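Local structure of second substrate binding domain of putative amino acid ABC transporter (4OEN) at residues Ile28-Ile33 with Gly65-Met70; Asp81-Tyr86 with Glu184-Val189; Gly94-Ser99 with Ser147-Ala152. The protein probably captures an amino acid outside the cell in a cleft between two lobes and delivers it to the membrane part of an ABC importer. One frame throughout, in Å; residues are numbered along the deposited sequence. Where two conformers were deposited one is given.

Contact 1 of 3, residues Ile28-Ile33 with Gly65-Met70; sequences IDMELI and GIIAGM
The carboxylate of D29 is gripped at both oxygens. Its OD2 accepts a hydrogen bond of 2.7 Å from the backbone N of G69, with 143° at the hydrogen. The N-H comes to the syn lone pair, on the side of the other oxygen. A68 N also lies 3.1 Å from D29 OD2, but the angle is poor and this is not a hydrogen bond. The other oxygen, OD1, has a weak hydrogen bond with the hydroxyl of Y86. The two partners limit how the carboxylate can turn. D29 lies in the first turn of helix 28-40, and it reaches the bend that follows strand 65-66. G69 has positive phi (50°) there, which suits glycine.

I67 carries the apolar half. Its CG1 is anti to the backbone N (chi1 -165°), and the chain runs on extended toward the helix. I67 CG1 comes within 3.6 Å of D29 CG, and the carboxylate carbon and the isoleucine chain cross at an angle. The tip, I67 CD1, lies 3.7 Å from the backbone O of D29. I67 CD1 also packs 4.3 Å from L32 CD2 and 4.3 Å from I33 CB. The other branch, I67 CG2, meets M30 CE at 4.1 Å. M30 starts out away from residues 65-70, and bends in its chain bring the methyl back.

Helix 28-40 packs against strand 44-47, helix 213-222 and residues 65-70, in one lobe of the type II periplasmic binding fold. I66, A68 and M70 send their side chains to helix 51-60. M30 and I33 pack on strand 44-47, while I28 and L32 meet helix 213-222. Strand 65-66 lies between parallel strand 5-8 and antiparallel strand 180-190.

Contact 2 of 3, residues Asp81-Tyr86 with Glu184-Val189; sequences DFSESY and ETAFAV
A186, D81 and Y86 have the most surface buried here, where strand 80-82 meets the later part of strand 180-190, which is broken by a bulge or short loop. D81 pairs with V189 as an antiparallel hydrogen-bonded pair. D81 N donates to V189 O at 2.9 Å, and V189 N returns a bond to D81 O. D81 CB packs on V189 CG2. The carboxylate turns to another partner, the backbone N of G192. Next along, F82 and A188 form the non-hydrogen-bonded pair. S83 N then donates to F187 O at 2.8 Å.

A186 sits where regular pairing breaks off. A186 CB lies 3.9 Å from F82 CD1 and also touches S83 OG. That hydroxyl takes over a backbone role: S83 OG accepts from F187 N at 3.0 Å and donates to E84 O at 2.7 Å.

Y86 closes the far end. Y86 N donates to T185 O at 2.9 Å. CG stands between the backbone N and the carbonyl carbon (chi1 62°), which folds the ring back over the other segment. T185 O lies over one ring face, and F187 N lies at the edge in the ring plane. Y86 OH rests 3.6 Å from T185 CG2. A water joins Y86 OH, at 2.8 Å, to A186 O, to which it donates.

S85 OG donates to E184 OE1 and also bonds Y87 N. Backbone bonds, serine hydroxyls and a water thus share the work in the irregular part. The hydroxyls and the water supplement the backbone bonds between the two segments where ladder pairing stops.

Contact 3 of 3, residues Gly94-Ser99 with Ser147-Ala152; sequences GVKESS and SLNTGA
This contact joins the end of strand 87-96 to the C-terminal turn of helix 141-150, in the lobe that holds strands 111-115, 134-138 and 155-159. The helix ends in a Schellman motif at G151, whose positive phi (88°) suits glycine. K96 reaches across to this end. K96 NZ donates to the backbone O of N149 at 3.1 Å, with the donor tilted 17° from the carbonyl plane. A bend at chi3 (67°) turns the ammonium toward that carbonyl. The stem lies alongside the helix: K96 CD is 3.5 Å from L148 O, and K96 CG is 4.2 Å from L148 CG. The two side chains run past each other in opposite directions.

L148 fills the inner part. L148 CD2 lies 4.3 Å from G94 O and 4.4 Å from V95 CA. The same side chain also touches V156 of strand 155-159 and L173 of strand 173-174.

The leucine tip thus rests on strand backbone, while the lysine ammonium bonds the end of the helix. The lysine faces a helix C terminus, where carbonyls point outward, and its positive charge probably interacts favourably with the helix dipole.

How the contacts relate
Contact 1 comes first in the chain. It closes the loop from helix 28-40 through strand 44-47 and helix 51-60 to strand 65-66. Contact 2 opens later, at D81, and closes a much longer loop at V189. Contact 3 is nested inside that loop. Contacts 1 and 2 touch: I66 N lies 2.9 Å from A188 O, where strands 65-66 and 180-190 are neighbours. Both belong to one lobe. Contact 3 lies in the other, its centre about 32 Å from that of contact 1 and about 35 Å from that of contact 2. Strands 87-96 and 180-190 run between the lobes, consistent with the hinge of this fold.

Contact 1 of 3, residues Ile28-Ile33 with Gly65-Met70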
ATOM      1  N   ILE A  28      -8.316   0.988  -3.948  1.00 12.94           N
ATOM      2  CA  ILE A  28      -8.386  -0.451  -3.713  1.00 14.91           C
ATOM      3  C   ILE A  28      -9.264  -0.818  -2.513  1.00 14.93           C
ATOM      4  O   ILE A  28     -10.116  -1.709  -2.588  1.00 14.67           O
ATOM      5  CB  ILE A  28      -6.972  -1.015  -3.482  1.00 13.27           C
ATOM      6  CG1 ILE A  28      -6.116  -0.795  -4.726  1.00 17.86           C
ATOM      7  CG2 ILE A  28      -7.031  -2.471  -3.037  1.00 14.66           C
ATOM      8  CD1 ILE A  28      -4.647  -1.193  -4.528  1.00 21.70           C
ATOM      9  N   ASP A  29      -9.050  -0.125  -1.404  1.00 12.21           N
ATOM     10  CA  ASP A  29      -9.764  -0.441  -0.165  1.00 15.14           C
ATOM     11  C   ASP A  29     -11.241  -0.178  -0.254  1.00 13.20           C
ATOM     12  O   ASP A  29     -12.045  -0.945   0.284  1.00 12.79           O
ATOM     13  CB  ASP A  29      -9.220   0.366   0.996  1.00 14.94           C
ATOM     14  CG  ASP A  29      -7.889  -0.117   1.461  1.00 22.15           C
ATOM     15  OD1 ASP A  29      -7.414  -1.164   0.957  1.00 19.67           O
ATOM     16  OD2 ASP A  29      -7.342   0.563   2.347  1.00 18.50           O
ATOM     17  N   MET A  30     -11.589   0.924  -0.911  1.00 13.34           N
ATOM     18  CA  MET A  30     -12.989   1.324  -1.030  1.00 13.77           C
ATOM     19  C   MET A  30     -13.723   0.322  -1.887  1.00 15.27           C
ATOM     20  O   MET A  30     -14.807  -0.142  -1.527  1.00 15.92           O
ATOM     21  CB  MET A  30     -13.104   2.730  -1.608  1.00 15.19           C
ATOM     22  CG  MET A  30     -12.497   3.810  -0.682  1.00 17.95           C
ATOM     23  SD  MET A  30     -13.277   3.956   0.960  1.00 17.98           S
ATOM     24  CE  MET A  30     -12.263   2.879   1.978  1.00 17.41           C
ATOM     25  N   GLU A  31     -13.118  -0.041  -3.015  1.00 12.09           N
ATOM     26  CA  GLU A  31     -13.759  -1.008  -3.890  1.00 15.33           C
ATOM     27  C   GLU A  31     -13.844  -2.383  -3.243  1.00 16.28           C
ATOM     28  O   GLU A  31     -14.847  -3.075  -3.385  1.00 16.52           O
ATOM     29  CB  GLU A  31     -13.027  -1.090  -5.228  1.00 17.04           C
ATOM     30  CG  GLU A  31     -13.174   0.178  -6.040  1.00 18.79           C
ATOM     31  CD  GLU A  31     -12.883  -0.011  -7.520  1.00 25.67           C
ATOM     32  OE1 GLU A  31     -13.253  -1.059  -8.097  1.00 29.74           O
ATOM     33  OE2 GLU A  31     -12.283   0.904  -8.104  1.00 25.81           O
ATOM     34  N   LEU A  32     -12.783  -2.780  -2.538  1.00 14.14           N
ATOM     35  CA  LEU A  32     -12.727  -4.107  -1.943  1.00 11.77           C
ATOM     36  C   LEU A  32     -13.765  -4.270  -0.828  1.00 12.04           C
ATOM     37  O   LEU A  32     -14.488  -5.254  -0.801  1.00 16.34           O
ATOM     38  CB  LEU A  32     -11.324  -4.383  -1.414  1.00 12.60           C
ATOM     39  CG  LEU A  32     -11.138  -5.704  -0.672  1.00 12.94           C
ATOM     40  CD1 LEU A  32     -11.366  -6.871  -1.600  1.00 15.72           C
ATOM     41  CD2 LEU A  32      -9.760  -5.735  -0.045  1.00 16.94           C
ATOM     42  N   ILE A  33     -13.867  -3.304   0.085  1.00 14.00           N
ATOM     43  CA  ILE A  33     -14.821  -3.493   1.175  1.00 15.69           C
ATOM     44  C   ILE A  33     -16.263  -3.501   0.644  1.00 15.40           C
ATOM     45  O   ILE A  33     -17.094  -4.282   1.104  1.00 15.37           O
ATOM     46  CB  ILE A  33     -14.651  -2.428   2.295  1.00 13.81           C
ATOM     47  CG1 ILE A  33     -15.413  -2.865   3.550  1.00 20.28           C
ATOM     48  CG2 ILE A  33     -15.032  -1.020   1.824  1.00 13.92           C
ATOM     49  CD1 ILE A  33     -14.958  -4.200   4.092  1.00 21.24           C
ATOM     50  N   GLY A  65     -15.005  -1.373  11.956  1.00 14.70           N
ATOM     51  CA  GLY A  65     -13.809  -1.872  11.307  1.00 14.02           C
ATOM     52  C   GLY A  65     -13.040  -0.747  10.671  1.00 13.02           C
ATOM     53  O   GLY A  65     -13.573   0.351  10.505  1.00 16.76           O
ATOM     54  N   ILE A  66     -11.777  -1.015  10.373  1.00 12.62           N
ATOM     55  CA  ILE A  66     -10.930  -0.068   9.654  1.00 14.70           C
ATOM     56  C   ILE A  66     -10.266  -0.728   8.452  1.00 13.18           C
ATOM     57  O   ILE A  66      -9.797  -1.863   8.528  1.00 17.06           O
ATOM     58  CB  ILE A  66      -9.860   0.554  10.586  1.00 15.73           C
ATOM     59  CG1 ILE A  66      -8.930   1.477   9.798  1.00 15.72           C
ATOM     60  CG2 ILE A  66      -9.061  -0.517  11.329  1.00 14.80           C
ATOM     61  CD1 ILE A  66      -7.940   2.245  10.677  1.00 19.53           C
ATOM     62  N   ILE A  67     -10.290  -0.026   7.323  1.00 12.84           N
ATOM     63  CA  ILE A  67      -9.543  -0.467   6.147  1.00 12.30           C
ATOM     64  C   ILE A  67      -8.898   0.792   5.593  1.00 13.79           C
ATOM     65  O   ILE A  67      -9.579   1.788   5.353  1.00 16.81           O
ATOM     66  CB  ILE A  67     -10.445  -1.205   5.106  1.00 14.21           C
ATOM     67  CG1 ILE A  67      -9.570  -1.965   4.103  1.00 14.48           C
ATOM     68  CG2 ILE A  67     -11.487  -0.265   4.438  1.00 15.81           C
ATOM     69  CD1 ILE A  67     -10.389  -2.794   3.074  1.00 15.84           C
ATOM     70  N   ALA A  68      -7.575   0.779   5.466  1.00 14.89           N
ATOM     71  CA  ALA A  68      -6.844   1.994   5.099  1.00 19.22           C
ATOM     72  C   ALA A  68      -5.392   1.693   4.780  1.00 17.73           C
ATOM     73  O   ALA A  68      -4.495   2.328   5.332  1.00 20.70           O
ATOM     74  CB  ALA A  68      -6.926   3.046   6.237  1.00 17.33           C
ATOM     75  N   GLY A  69      -5.153   0.711   3.909  1.00 13.59           N
ATOM     76  CA  GLY A  69      -3.794   0.283   3.615  1.00 16.69           C
ATOM     77  C   GLY A  69      -3.016   0.003   4.886  1.00 15.58           C
ATOM     78  O   GLY A  69      -1.828   0.319   4.987  1.00 17.57           O
ATOM     79  N   MET A  70      -3.704  -0.604   5.849  1.00 14.14           N
ATOM     80  CA  MET A  70      -3.196  -0.750   7.214  1.00 12.43           C
ATOM     81  C   MET A  70      -2.234  -1.912   7.363  1.00 17.31           C
ATOM     82  O   MET A  70      -2.586  -3.060   7.084  1.00 16.26           O
ATOM     83  CB  MET A  70      -4.369  -0.929   8.171  1.00 14.62           C
ATOM     84  CG  MET A  70      -3.961  -1.099   9.622  1.00 17.40           C
ATOM     85  SD  MET A  70      -5.448  -1.107  10.657  1.00 19.93           S
ATOM     86  CE  MET A  70      -4.725  -1.234  12.293  1.00 20.72           C
TER

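Contact 2 of 3, residues Asp81-Tyr86 with Glu184-Val189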
ATOM      1  N   ASP A  81      -7.806  -7.073  15.918  1.00 19.13           N
ATOM      2  CA  ASP A  81      -7.813  -8.370  15.252  1.00 15.23           C
ATOM      3  C   ASP A  81      -7.832  -8.119  13.750  1.00 15.97           C
ATOM      4  O   ASP A  81      -8.666  -7.372  13.252  1.00 16.63           O
ATOM      5  CB  ASP A  81      -9.027  -9.210  15.661  1.00 20.15           C
ATOM      6  CG  ASP A  81      -8.961  -9.701  17.107  1.00 27.23           C
ATOM      7  OD1 ASP A  81      -7.854  -9.819  17.672  1.00 26.19           O
ATOM      8  OD2 ASP A  81     -10.041  -9.981  17.673  1.00 25.36           O
ATOM      9  N   PHE A  82      -6.908  -8.748  13.039  1.00 18.41           N
ATOM     10  CA  PHE A  82      -6.763  -8.524  11.614  1.00 15.90           C
ATOM     11  C   PHE A  82      -7.424  -9.614  10.796  1.00 14.37           C
ATOM     12  O   PHE A  82      -7.488 -10.775  11.223  1.00 16.98           O
ATOM     13  CB  PHE A  82      -5.285  -8.440  11.244  1.00 15.43           C
ATOM     14  CG  PHE A  82      -4.620  -7.149  11.647  1.00 14.52           C
ATOM     15  CD1 PHE A  82      -4.781  -6.001  10.883  1.00 15.41           C
ATOM     16  CD2 PHE A  82      -3.775  -7.106  12.751  1.00 18.19           C
ATOM     17  CE1 PHE A  82      -4.143  -4.810  11.233  1.00 17.49           C
ATOM     18  CE2 PHE A  82      -3.139  -5.928  13.103  1.00 18.74           C
ATOM     19  CZ  PHE A  82      -3.316  -4.779  12.340  1.00 17.24           C
ATOM     20  N   SER A  83      -7.886  -9.234   9.614  1.00 13.87           N
ATOM     21  CA  SER A  83      -8.260 -10.181   8.575  1.00 15.16           C
ATOM     22  C   SER A  83      -7.034 -10.846   7.968  1.00 15.05           C
ATOM     23  O   SER A  83      -5.892 -10.496   8.265  1.00 17.34           O
ATOM     24  CB  SER A  83      -9.019  -9.482   7.456  1.00 13.89           C
ATOM     25  OG  SER A  83      -8.131  -8.693   6.669  1.00 14.55           O
ATOM     26  N   GLU A  84      -7.276 -11.789   7.076  1.00 15.76           N
ATOM     27  CA  GLU A  84      -6.240 -12.287   6.189  0.50 18.59           C
ATOM     28  C   GLU A  84      -5.688 -11.119   5.395  1.00 19.19           C
ATOM     29  O   GLU A  84      -6.413 -10.164   5.122  1.00 16.66           O
ATOM     30  CB  GLU A  84      -6.801 -13.352   5.239  0.50 19.00           C
ATOM     31  CG  GLU A  84      -7.282 -14.603   5.930  0.50 21.36           C
ATOM     32  CD  GLU A  84      -6.148 -15.554   6.251  0.50 22.65           C
ATOM     33  OE1 GLU A  84      -5.013 -15.297   5.799  0.50 28.66           O
ATOM     34  OE2 GLU A  84      -6.393 -16.561   6.949  0.50 33.76           O
ATOM     35  N   SER A  85      -4.417 -11.193   5.022  1.00 16.12           N
ATOM     36  CA  SER A  85      -3.815 -10.164   4.196  1.00 13.79           C
ATOM     37  C   SER A  85      -4.480 -10.097   2.833  1.00 13.68           C
ATOM     38  O   SER A  85      -4.700 -11.136   2.201  1.00 18.69           O
ATOM     39  CB  SER A  85      -2.317 -10.426   4.019  1.00 19.42           C
ATOM     40  OG  SER A  85      -1.733  -9.422   3.197  1.00 19.50           O
ATOM     41  N   TYR A  86      -4.768  -8.887   2.357  1.00 13.08           N
ATOM     42  CA  TYR A  86      -5.250  -8.739   0.991  1.00 13.74           C
ATOM     43  C   TYR A  86      -4.195  -8.127   0.080  1.00 15.73           C
ATOM     44  O   TYR A  86      -4.429  -7.958  -1.114  1.00 15.81           O
ATOM     45  CB  TYR A  86      -6.539  -7.905   0.932  1.00 13.33           C
ATOM     46  CG  TYR A  86      -6.450  -6.470   1.404  1.00 12.83           C
ATOM     47  CD1 TYR A  86      -6.059  -5.448   0.545  1.00 13.24           C
ATOM     48  CD2 TYR A  86      -6.798  -6.133   2.697  1.00 12.69           C
ATOM     49  CE1 TYR A  86      -5.991  -4.127   0.993  1.00 12.77           C
ATOM     50  CE2 TYR A  86      -6.733  -4.807   3.151  1.00 15.27           C
ATOM     51  CZ  TYR A  86      -6.336  -3.817   2.284  1.00 15.98           C
ATOM     52  OH  TYR A  86      -6.266  -2.502   2.713  1.00 17.85           O
ATOM     53  N   GLU A 184       2.383  -7.012   5.489  1.00 17.72           N
ATOM     54  CA  GLU A 184       1.077  -7.391   4.987  1.00 16.18           C
ATOM     55  C   GLU A 184       0.073  -6.299   5.286  1.00 14.77           C
ATOM     56  O   GLU A 184       0.243  -5.503   6.218  1.00 18.31           O
ATOM     57  CB  GLU A 184       0.610  -8.706   5.616  1.00 17.92           C
ATOM     58  CG  GLU A 184       1.599  -9.855   5.484  1.00 18.93           C
ATOM     59  CD  GLU A 184       1.822 -10.281   4.045  1.00 24.52           C
ATOM     60  OE1 GLU A 184       0.985  -9.950   3.173  1.00 24.24           O
ATOM     61  OE2 GLU A 184       2.835 -10.960   3.790  1.00 27.64           O
ATOM     62  N   THR A 185      -0.985  -6.282   4.493  1.00 14.18           N
ATOM     63  CA  THR A 185      -1.995  -5.249   4.578  1.00 13.63           C
ATOM     64  C   THR A 185      -3.320  -5.931   4.867  1.00 15.68           C
ATOM     65  O   THR A 185      -3.665  -6.897   4.199  1.00 14.56           O
ATOM     66  CB  THR A 185      -2.092  -4.454   3.262  1.00 17.95           C
ATOM     67  OG1 THR A 185      -0.776  -4.222   2.743  1.00 17.77           O
ATOM     68  CG2 THR A 185      -2.801  -3.134   3.477  1.00 20.04           C
ATOM     69  N   ALA A 186      -4.067  -5.441   5.856  1.00 13.27           N
ATOM     70  CA  ALA A 186      -5.305  -6.126   6.213  1.00 12.87           C
ATOM     71  C   ALA A 186      -6.366  -5.193   6.760  1.00 16.78           C
ATOM     72  O   ALA A 186      -6.090  -4.058   7.123  1.00 15.22           O
ATOM     73  CB  ALA A 186      -5.023  -7.234   7.235  1.00 14.03           C
ATOM     74  N   PHE A 187      -7.590  -5.710   6.800  1.00 12.37           N
ATOM     75  CA  PHE A 187      -8.736  -5.093   7.462  1.00 11.22           C
ATOM     76  C   PHE A 187      -8.657  -5.419   8.951  1.00 11.65           C
ATOM     77  O   PHE A 187      -8.084  -6.445   9.320  1.00 15.79           O
ATOM     78  CB  PHE A 187     -10.014  -5.658   6.796  1.00 13.28           C
ATOM     79  CG  PHE A 187     -11.301  -5.301   7.475  1.00 12.38           C
ATOM     80  CD1 PHE A 187     -11.919  -4.079   7.236  1.00 15.51           C
ATOM     81  CD2 PHE A 187     -11.931  -6.220   8.305  1.00 18.51           C
ATOM     82  CE1 PHE A 187     -13.137  -3.757   7.852  1.00 20.40           C
ATOM     83  CE2 PHE A 187     -13.140  -5.910   8.917  1.00 20.18           C
ATOM     84  CZ  PHE A 187     -13.741  -4.673   8.698  1.00 18.98           C
ATOM     85  N   ALA A 188      -9.195  -4.547   9.807  1.00 12.31           N
ATOM     86  CA  ALA A 188      -9.093  -4.795  11.250  1.00 16.67           C
ATOM     87  C   ALA A 188     -10.355  -4.425  11.991  1.00 15.56           C
ATOM     88  O   ALA A 188     -11.081  -3.517  11.590  1.00 14.31           O
ATOM     89  CB  ALA A 188      -7.903  -4.024  11.852  1.00 17.59           C
ATOM     90  N   VAL A 189     -10.596  -5.141  13.084  1.00 13.63           N
ATOM     91  CA  VAL A 189     -11.647  -4.809  14.043  1.00 14.29           C
ATOM     92  C   VAL A 189     -10.984  -4.661  15.409  1.00 15.03           C
ATOM     93  O   VAL A 189      -9.811  -5.032  15.586  1.00 15.24           O
ATOM     94  CB  VAL A 189     -12.751  -5.887  14.095  1.00 19.16           C
ATOM     95  CG1 VAL A 189     -13.389  -6.054  12.708  1.00 18.14           C
ATOM     96  CG2 VAL A 189     -12.182  -7.206  14.560  1.00 16.59           C
TER
HETATM   97  O   HOH W   1      -6.315  -1.863   5.482  1.00 14.34           O

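Contact 3 of 3, residues Gly94-Ser99 with Ser147-Ala152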
ATOM      1  N   GLY A  94      12.817   1.614  -8.674  1.00 14.07           N
ATOM      2  CA  GLY A  94      12.221   2.310  -9.813  1.00 14.01           C
ATOM      3  C   GLY A  94      13.298   2.977 -10.648  1.00 14.03           C
ATOM      4  O   GLY A  94      14.237   3.541 -10.088  1.00 14.36           O
ATOM      5  N   VAL A  95      13.193   2.882 -11.975  1.00 13.68           N
ATOM      6  CA  VAL A  95      14.083   3.594 -12.893  1.00 12.84           C
ATOM      7  C   VAL A  95      13.302   4.178 -14.073  1.00 16.92           C
ATOM      8  O   VAL A  95      12.153   3.798 -14.321  1.00 17.57           O
ATOM      9  CB  VAL A  95      15.215   2.670 -13.437  1.00 15.82           C
ATOM     10  CG1 VAL A  95      16.115   2.185 -12.311  1.00 17.66           C
ATOM     11  CG2 VAL A  95      14.630   1.483 -14.220  1.00 15.16           C
ATOM     12  N   LYS A  96      13.907   5.115 -14.799  1.00 14.16           N
ATOM     13  CA  LYS A  96      13.300   5.599 -16.034  1.00 16.21           C
ATOM     14  C   LYS A  96      13.202   4.493 -17.076  1.00 19.96           C
ATOM     15  O   LYS A  96      13.980   3.534 -17.058  1.00 18.04           O
ATOM     16  CB  LYS A  96      14.086   6.781 -16.594  1.00 20.64           C
ATOM     17  CG  LYS A  96      14.181   7.933 -15.610  1.00 16.06           C
ATOM     18  CD  LYS A  96      14.928   9.114 -16.219  1.00 22.93           C
ATOM     19  CE  LYS A  96      14.147   9.742 -17.358  1.00 27.74           C
ATOM     20  NZ  LYS A  96      14.882  10.896 -17.949  1.00 30.07           N
ATOM     21  N   GLU A  97      12.280   4.658 -17.988  1.00 25.57           N
ATOM     22  CA  GLU A  97      12.063   3.699 -19.029  1.00 25.17           C
ATOM     23  C   GLU A  97      13.306   3.315 -19.769  1.00 20.74           C
ATOM     24  O   GLU A  97      13.469   2.214 -20.161  1.00 24.35           O
ATOM     25  CB  GLU A  97      11.101   4.301 -20.027  1.00 38.44           C
ATOM     26  CG  GLU A  97       9.745   4.437 -19.418  1.00 47.65           C
ATOM     27  CD  GLU A  97       8.927   3.202 -19.627  1.00 56.59           C
ATOM     28  OE1 GLU A  97       9.498   2.139 -19.783  1.00 54.76           O
ATOM     29  OE2 GLU A  97       7.705   3.314 -19.666  1.00 64.67           O
ATOM     30  N   SER A  98      14.152   4.311 -19.942  1.00 25.02           N
ATOM     31  CA  SER A  98      15.365   4.219 -20.729  1.00 24.57           C
ATOM     32  C   SER A  98      16.515   3.492 -20.029  1.00 21.85           C
ATOM     33  O   SER A  98      17.524   3.171 -20.659  1.00 24.29           O
ATOM     34  CB  SER A  98      15.822   5.633 -21.101  1.00 33.57           C
ATOM     35  OG  SER A  98      15.873   6.448 -19.929  1.00 33.09           O
ATOM     36  N   SER A  99      16.366   3.233 -18.736  1.00 20.55           N
ATOM     37  CA  SER A  99      17.478   2.724 -17.943  1.00 22.24           C
ATOM     38  C   SER A  99      17.900   1.307 -18.316  1.00 19.89           C
ATOM     39  O   SER A  99      17.065   0.462 -18.587  1.00 25.69           O
ATOM     40  CB  SER A  99      17.126   2.752 -16.460  1.00 21.18           C
ATOM     41  OG  SER A  99      18.149   2.140 -15.692  1.00 20.17           O
ATOM     42  N   SER A 147      14.812  14.433  -9.106  1.00 19.69           N
ATOM     43  CA  SER A 147      16.194  14.045  -9.262  1.00 19.07           C
ATOM     44  C   SER A 147      16.329  12.849 -10.209  1.00 19.74           C
ATOM     45  O   SER A 147      17.238  12.814 -11.036  1.00 22.54           O
ATOM     46  CB  SER A 147      16.801  13.727  -7.891  1.00 19.38           C
ATOM     47  OG  SER A 147      18.173  13.385  -7.999  1.00 31.53           O
ATOM     48  N   LEU A 148      15.440  11.866 -10.082  1.00 17.40           N
ATOM     49  CA  LEU A 148      15.455  10.717 -10.996  1.00 18.60           C
ATOM     50  C   LEU A 148      15.273  11.195 -12.437  1.00 21.20           C
ATOM     51  O   LEU A 148      15.967  10.743 -13.349  1.00 24.15           O
ATOM     52  CB  LEU A 148      14.367   9.702 -10.626  1.00 19.75           C
ATOM     53  CG  LEU A 148      14.376   8.394 -11.444  1.00 21.59           C
ATOM     54  CD1 LEU A 148      15.619   7.589 -11.120  1.00 19.36           C
ATOM     55  CD2 LEU A 148      13.119   7.539 -11.249  1.00 19.30           C
ATOM     56  N   ASN A 149      14.354  12.135 -12.624  1.00 22.36           N
ATOM     57  CA  ASN A 149      14.026  12.634 -13.954  1.00 27.48           C
ATOM     58  C   ASN A 149      15.201  13.323 -14.635  1.00 32.26           C
ATOM     59  O   ASN A 149      15.426  13.125 -15.828  1.00 30.47           O
ATOM     60  CB  ASN A 149      12.843  13.595 -13.875  1.00 29.54           C
ATOM     61  CG  ASN A 149      12.277  13.925 -15.236  1.00 39.59           C
ATOM     62  OD1 ASN A 149      12.074  13.038 -16.063  1.00 43.74           O
ATOM     63  ND2 ASN A 149      12.043  15.208 -15.486  1.00 43.50           N
ATOM     64  N   THR A 150      15.953  14.124 -13.880  1.00 29.75           N
ATOM     65  CA  THR A 150      17.072  14.867 -14.444  1.00 33.49           C
ATOM     66  C   THR A 150      18.291  13.979 -14.662  1.00 31.99           C
ATOM     67  O   THR A 150      19.232  14.368 -15.348  1.00 36.54           O
ATOM     68  CB  THR A 150      17.486  16.062 -13.550  1.00 33.35           C
ATOM     69  OG1 THR A 150      18.039  15.582 -12.316  1.00 32.22           O
ATOM     70  CG2 THR A 150      16.294  16.969 -13.268  1.00 31.99           C
ATOM     71  N   GLY A 151      18.272  12.783 -14.082  1.00 29.35           N
ATOM     72  CA  GLY A 151      19.389  11.861 -14.211  1.00 27.95           C
ATOM     73  C   GLY A 151      20.432  12.076 -13.130  1.00 28.51           C
ATOM     74  O   GLY A 151      21.530  11.514 -13.185  1.00 32.63           O
ATOM     75  N   ALA A 152      20.082  12.885 -12.134  1.00 23.82           N
ATOM     76  CA  ALA A 152      20.995  13.189 -11.037  1.00 27.39           C
ATOM     77  C   ALA A 152      21.205  11.963 -10.146  1.00 23.15           C
ATOM     78  O   ALA A 152      22.268  11.786  -9.547  1.00 25.89           O
ATOM     79  CB  ALA A 152      20.470  14.361 -10.217  1.00 29.71           C
TER